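D-galactonate dehydratase family member SEN1436 (Salmonella enterica subsp. enterica serovar Enteritidis, PDB 3TW9) catalyses, at a low rate in vitro and with magnesium as cofactor, the dehydration of D-gluconate to 2-dehydro-3-deoxy-D-gluconate, though a significant role in gluconate degradation is unlikely. Local coordinates at residues 175-180 with 244-249; 271-276 with 292-297. All coordinates share one frame; numbering follows the deposited sequence.

Contact 1. Residues 175-180 with 244-249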
# COMPACT_ATOMS: atom_id res chain seq x y z
N TYR C 175 7.47 -7.00 26.57
CA TYR C 175 6.93 -5.65 26.39
C TYR C 175 5.67 -5.57 27.25
O TYR C 175 4.82 -6.44 27.17
CB TYR C 175 6.49 -5.41 24.93
CG TYR C 175 7.48 -5.67 23.82
CD1 TYR C 175 8.05 -4.60 23.10
CD2 TYR C 175 7.77 -6.97 23.41
CE1 TYR C 175 8.95 -4.86 22.05
CE2 TYR C 175 8.64 -7.24 22.39
CZ TYR C 175 9.23 -6.19 21.71
OH TYR C 175 10.07 -6.52 20.69
N VAL C 176 5.53 -4.52 28.06
CA VAL C 176 4.35 -4.37 28.95
C VAL C 176 3.85 -2.95 29.00
O VAL C 176 4.65 -2.03 29.03
CB VAL C 176 4.64 -4.78 30.44
CG1 VAL C 176 4.67 -6.30 30.58
CG2 VAL C 176 5.95 -4.18 30.92
N ARG C 177 2.54 -2.79 29.06
CA ARG C 177 1.95 -1.48 29.34
C ARG C 177 1.92 -1.27 30.83
O ARG C 177 1.46 -2.15 31.56
CB ARG C 177 0.53 -1.42 28.83
CG ARG C 177 -0.07 -0.00 28.97
CD ARG C 177 -1.48 0.05 28.44
NE ARG C 177 -2.45 -0.27 29.49
CZ ARG C 177 -3.73 0.07 29.45
NH1 ARG C 177 -4.21 0.73 28.39
NH2 ARG C 177 -4.53 -0.26 30.46
N CYS C 178 2.40 -0.10 31.27
CA CYS C 178 2.50 0.26 32.68
C CYS C 178 1.74 1.54 32.93
O CYS C 178 2.04 2.57 32.32
CB CYS C 178 3.96 0.48 33.09
SG CYS C 178 5.03 -0.89 32.64
N GLN C 179 0.75 1.45 33.81
CA GLN C 179 -0.07 2.59 34.21
C GLN C 179 -0.03 2.77 35.73
O GLN C 179 0.41 1.87 36.47
CB GLN C 179 -1.52 2.42 33.73
CG GLN C 179 -1.72 2.08 32.21
CD GLN C 179 -1.34 3.21 31.24
OE1 GLN C 179 -0.63 2.96 30.28
NE2 GLN C 179 -1.81 4.42 31.50
N MET C 180 -0.49 3.94 36.20
CA MET C 180 -0.65 4.22 37.63
C MET C 180 -1.66 3.23 38.20
O MET C 180 -2.44 2.64 37.44
CB MET C 180 -1.21 5.63 37.85
CG MET C 180 -0.32 6.80 37.38
SD MET C 180 1.26 6.99 38.23
CE MET C 180 0.75 7.18 39.94
N GLU C 244 10.72 -3.77 27.86
CA GLU C 244 10.11 -2.66 27.12
C GLU C 244 8.82 -2.19 27.80
O GLU C 244 7.95 -3.01 28.14
CB GLU C 244 9.84 -3.04 25.66
CG GLU C 244 11.07 -3.40 24.82
CD GLU C 244 11.99 -2.21 24.49
OE1 GLU C 244 11.58 -1.04 24.60
OE2 GLU C 244 13.15 -2.46 24.12
N PHE C 245 8.71 -0.87 27.99
CA PHE C 245 7.57 -0.23 28.65
C PHE C 245 6.76 0.60 27.68
O PHE C 245 7.33 1.35 26.87
CB PHE C 245 8.04 0.72 29.75
CG PHE C 245 8.59 0.05 30.98
CD1 PHE C 245 8.27 -1.27 31.29
CD2 PHE C 245 9.38 0.78 31.86
CE1 PHE C 245 8.77 -1.87 32.44
CE2 PHE C 245 9.89 0.18 33.03
CZ PHE C 245 9.57 -1.15 33.30
N ILE C 246 5.45 0.44 27.76
CA ILE C 246 4.49 1.30 27.08
C ILE C 246 3.65 2.05 28.11
O ILE C 246 3.27 1.50 29.13
CB ILE C 246 3.61 0.46 26.13
CG1 ILE C 246 4.42 0.16 24.87
CG2 ILE C 246 2.23 1.15 25.80
CD1 ILE C 246 3.94 -0.95 24.13
N HIS C 247 3.39 3.33 27.85
CA HIS C 247 2.49 4.08 28.70
C HIS C 247 1.45 4.76 27.84
O HIS C 247 1.81 5.41 26.85
CB HIS C 247 3.22 5.13 29.56
CG HIS C 247 2.30 5.87 30.47
ND1 HIS C 247 1.72 5.27 31.57
CD2 HIS C 247 1.77 7.12 30.40
CE1 HIS C 247 0.92 6.14 32.17
NE2 HIS C 247 0.93 7.26 31.48
N ASP C 248 0.20 4.64 28.24
CA ASP C 248 -0.92 5.24 27.51
C ASP C 248 -1.43 6.49 28.23
O ASP C 248 -2.02 6.43 29.31
CB ASP C 248 -2.04 4.17 27.39
CG ASP C 248 -3.12 4.53 26.39
OD1 ASP C 248 -3.04 5.61 25.77
OD2 ASP C 248 -4.06 3.72 26.22
N VAL C 249 -1.22 7.65 27.61
CA VAL C 249 -1.80 8.92 28.10
C VAL C 249 -3.34 8.95 27.90
O VAL C 249 -4.05 9.57 28.69
CB VAL C 249 -1.15 10.11 27.37
CG1 VAL C 249 -1.72 11.44 27.84
CG2 VAL C 249 0.36 10.09 27.59
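Two neighbouring parallel strands of the enolase-type barrel, 175-177 and 244-248, meet here and run on to the magnesium site. Val176 takes both backbone bonds of its position: its N donates to Glu244 O and its O accepts from Ile246 N. Cys178 N continues the pairing to Ile246 O at 2.8 Å. Beyond it, side chains take over from the backbone. His247 ND1 donates to Cys178 O at 2.8 Å, almost straight (175°) and within the ring plane. Its NE2 is bonded to Tyr224 of helix 221-239, so both ring nitrogens are held. The Gln179 amide lies nearly parallel to this ring, 8° apart. The Gln179 chain bends at chi2 (-68°), which brings its amide to the Asp248 backbone. There OE1 accepts from Asp248 N at 2.8 Å on a lone pair, while NE2 donates to Asp248 O at 3.0 Å. Cys178 SG sits obliquely against the Phe245 ring, 3.5 Å from CD1, and Val176 CG2 meets the edge of that ring. At the other end of the strands, Tyr175 CD1 packs against Glu244 CB. Arg177 NH1 makes a long salt bridge to Asp248 OD2 at 3.7 Å; the stronger bridge of Arg177 runs from NH2 to Asp154. Asp248 binds magnesium. The Gln179 amide binds both its backbone N and O, and Arg252 also donates to that O, consistent with a second-shell role for Gln179 in positioning this ligand.

Contact 2. Residues 271-276 with 292-297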
# COMPACT_ATOMS: atom_id res chain seq x y z
N PHE C 271 9.12 2.28 25.01
CA PHE C 271 8.94 1.75 23.66
C PHE C 271 7.99 2.67 22.88
O PHE C 271 8.24 2.99 21.72
CB PHE C 271 8.38 0.33 23.74
CG PHE C 271 8.22 -0.34 22.42
CD1 PHE C 271 9.31 -0.90 21.77
CD2 PHE C 271 6.96 -0.44 21.82
CE1 PHE C 271 9.15 -1.54 20.53
CE2 PHE C 271 6.80 -1.07 20.59
CZ PHE C 271 7.88 -1.62 19.95
N TYR C 272 6.91 3.08 23.55
CA TYR C 272 6.14 4.23 23.10
C TYR C 272 5.29 4.89 24.17
O TYR C 272 4.92 4.26 25.17
CB TYR C 272 5.37 3.94 21.80
CG TYR C 272 4.26 2.92 21.75
CD1 TYR C 272 3.12 3.01 22.58
CD2 TYR C 272 4.29 1.93 20.76
CE1 TYR C 272 2.04 2.08 22.42
CE2 TYR C 272 3.27 1.03 20.61
CZ TYR C 272 2.15 1.09 21.43
OH TYR C 272 1.14 0.16 21.20
N LEU C 273 5.00 6.17 23.94
CA LEU C 273 4.03 6.93 24.73
C LEU C 273 2.82 7.11 23.83
O LEU C 273 2.95 7.62 22.72
CB LEU C 273 4.59 8.30 25.10
CG LEU C 273 3.73 9.22 25.99
CD1 LEU C 273 3.57 8.60 27.39
CD2 LEU C 273 4.37 10.57 26.12
N GLU C 274 1.67 6.66 24.32
CA GLU C 274 0.48 6.46 23.50
C GLU C 274 -0.61 7.51 23.72
O GLU C 274 -0.88 7.92 24.85
CB GLU C 274 -0.10 5.07 23.77
CG GLU C 274 -1.30 4.76 22.89
CD GLU C 274 -1.98 3.51 23.28
OE1 GLU C 274 -1.42 2.80 24.12
OE2 GLU C 274 -3.07 3.23 22.72
N ASP C 275 -1.25 7.88 22.61
CA ASP C 275 -2.32 8.91 22.59
C ASP C 275 -2.05 10.11 23.46
O ASP C 275 -2.84 10.43 24.35
CB ASP C 275 -3.68 8.29 22.87
CG ASP C 275 -4.10 7.33 21.81
OD1 ASP C 275 -3.35 7.14 20.82
OD2 ASP C 275 -5.18 6.70 21.97
N PRO C 276 -0.92 10.82 23.21
CA PRO C 276 -0.66 12.02 23.99
C PRO C 276 -1.69 13.13 23.71
O PRO C 276 -1.85 14.04 24.52
CB PRO C 276 0.74 12.45 23.51
CG PRO C 276 0.90 11.86 22.16
CD PRO C 276 0.18 10.54 22.26
N SER C 292 10.47 16.69 21.68
CA SER C 292 10.69 15.38 22.31
C SER C 292 11.04 14.25 21.34
O SER C 292 10.60 14.23 20.20
CB SER C 292 9.48 14.97 23.18
OG SER C 292 9.73 13.73 23.88
N SER C 293 11.84 13.32 21.85
CA SER C 293 12.30 12.16 21.10
C SER C 293 11.78 10.88 21.74
O SER C 293 12.20 9.81 21.34
CB SER C 293 13.82 12.12 21.05
OG SER C 293 14.37 12.20 22.34
N THR C 294 10.88 11.01 22.70
CA THR C 294 10.13 9.81 23.20
C THR C 294 9.27 9.28 22.06
O THR C 294 8.56 10.06 21.45
CB THR C 294 9.25 10.20 24.40
OG1 THR C 294 10.10 10.52 25.51
CG2 THR C 294 8.31 9.06 24.77
N PRO C 295 9.33 7.95 21.74
CA PRO C 295 8.54 7.45 20.62
C PRO C 295 7.06 7.60 20.91
O PRO C 295 6.63 7.50 22.06
CB PRO C 295 8.88 5.95 20.56
CG PRO C 295 10.21 5.87 21.31
CD PRO C 295 10.10 6.87 22.39
N ILE C 296 6.30 7.93 19.87
CA ILE C 296 4.90 8.30 20.04
C ILE C 296 4.04 7.38 19.23
O ILE C 296 4.35 7.12 18.07
CB ILE C 296 4.63 9.74 19.51
CG1 ILE C 296 5.36 10.80 20.33
CG2 ILE C 296 3.11 10.05 19.45
CD1 ILE C 296 5.05 10.80 21.87
N SER C 297 2.95 6.89 19.82
CA SER C 297 1.91 6.23 19.05
C SER C 297 0.56 6.98 19.19
O SER C 297 0.26 7.63 20.21
CB SER C 297 1.75 4.75 19.44
OG SER C 297 1.13 4.66 20.70
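Ser297 packs against one face of the Tyr272 ring and touches the Glu274 side chain. Its CB stands over that face, 3.8 Å from the centroid and 9° off the normal, a CH-pi contact. Its OG covers the same face nearer the rim, 3.2 Å from Tyr272 CD1. That OG is buried and has no hydrogen-bond partner in the model; it also touches Glu274 CG at 3.3 Å. The ring reaches over Ser297 because Tyr272 CG stands between the backbone N and the carbonyl carbon (chi1 65°). The Tyr272 hydroxyl is hydrogen-bonded to that of Tyr150. The backbones pair in parallel. Leu273 N donates to Pro295 O at 2.8 Å, and Ser297 N to Leu273 O at 3.0 Å. Asp275 N then bonds to Ser297 O, less straight at 142°. On the sheet face away from Glu274, Leu273 CB meets Thr294 CG2 and Ile296 CD1. Pro276 CG packs on Ile296 CG2 at 3.9 Å, just past the strand end. Pro295 CB rests on Phe271 O. Further back, Ser292 OG accepts from Thr294 N in an ST turn, and Glu266 holds that OG in turn. Glu274 binds magnesium, and its OE2 forms a salt bridge with Arg321, a substrate-binding residue. The contact belongs to a beta-alpha-beta unit: strand 272-274, helix 285-291 and strand 296-298. Leu273 packs on helix 255-265, and strand 272-274 lies in the sheet between strands 244-248 and 296-298.

Overall arrangement
Contacts 1 and 2 are two strand pairs of one barrel sheet, with centres about 11 Å apart, separated by the pairing of 244-248 with 272-274. Both are buried. Along that pairing, Phe245 O lies 2.8 Å from Phe271 N and Val249 N 2.8 Å from Glu274 O. Each contact supplies one magnesium ligand, Asp248 or Glu274, and Glu300 supplies the third. Their chemistry differs. In contact 1, side-chain bonds from Gln179 and His247 extend the strand pairing. In contact 2, the hydrogen bonds across are all between backbones, and a serine packed on a tyrosine face sits next to the ligand.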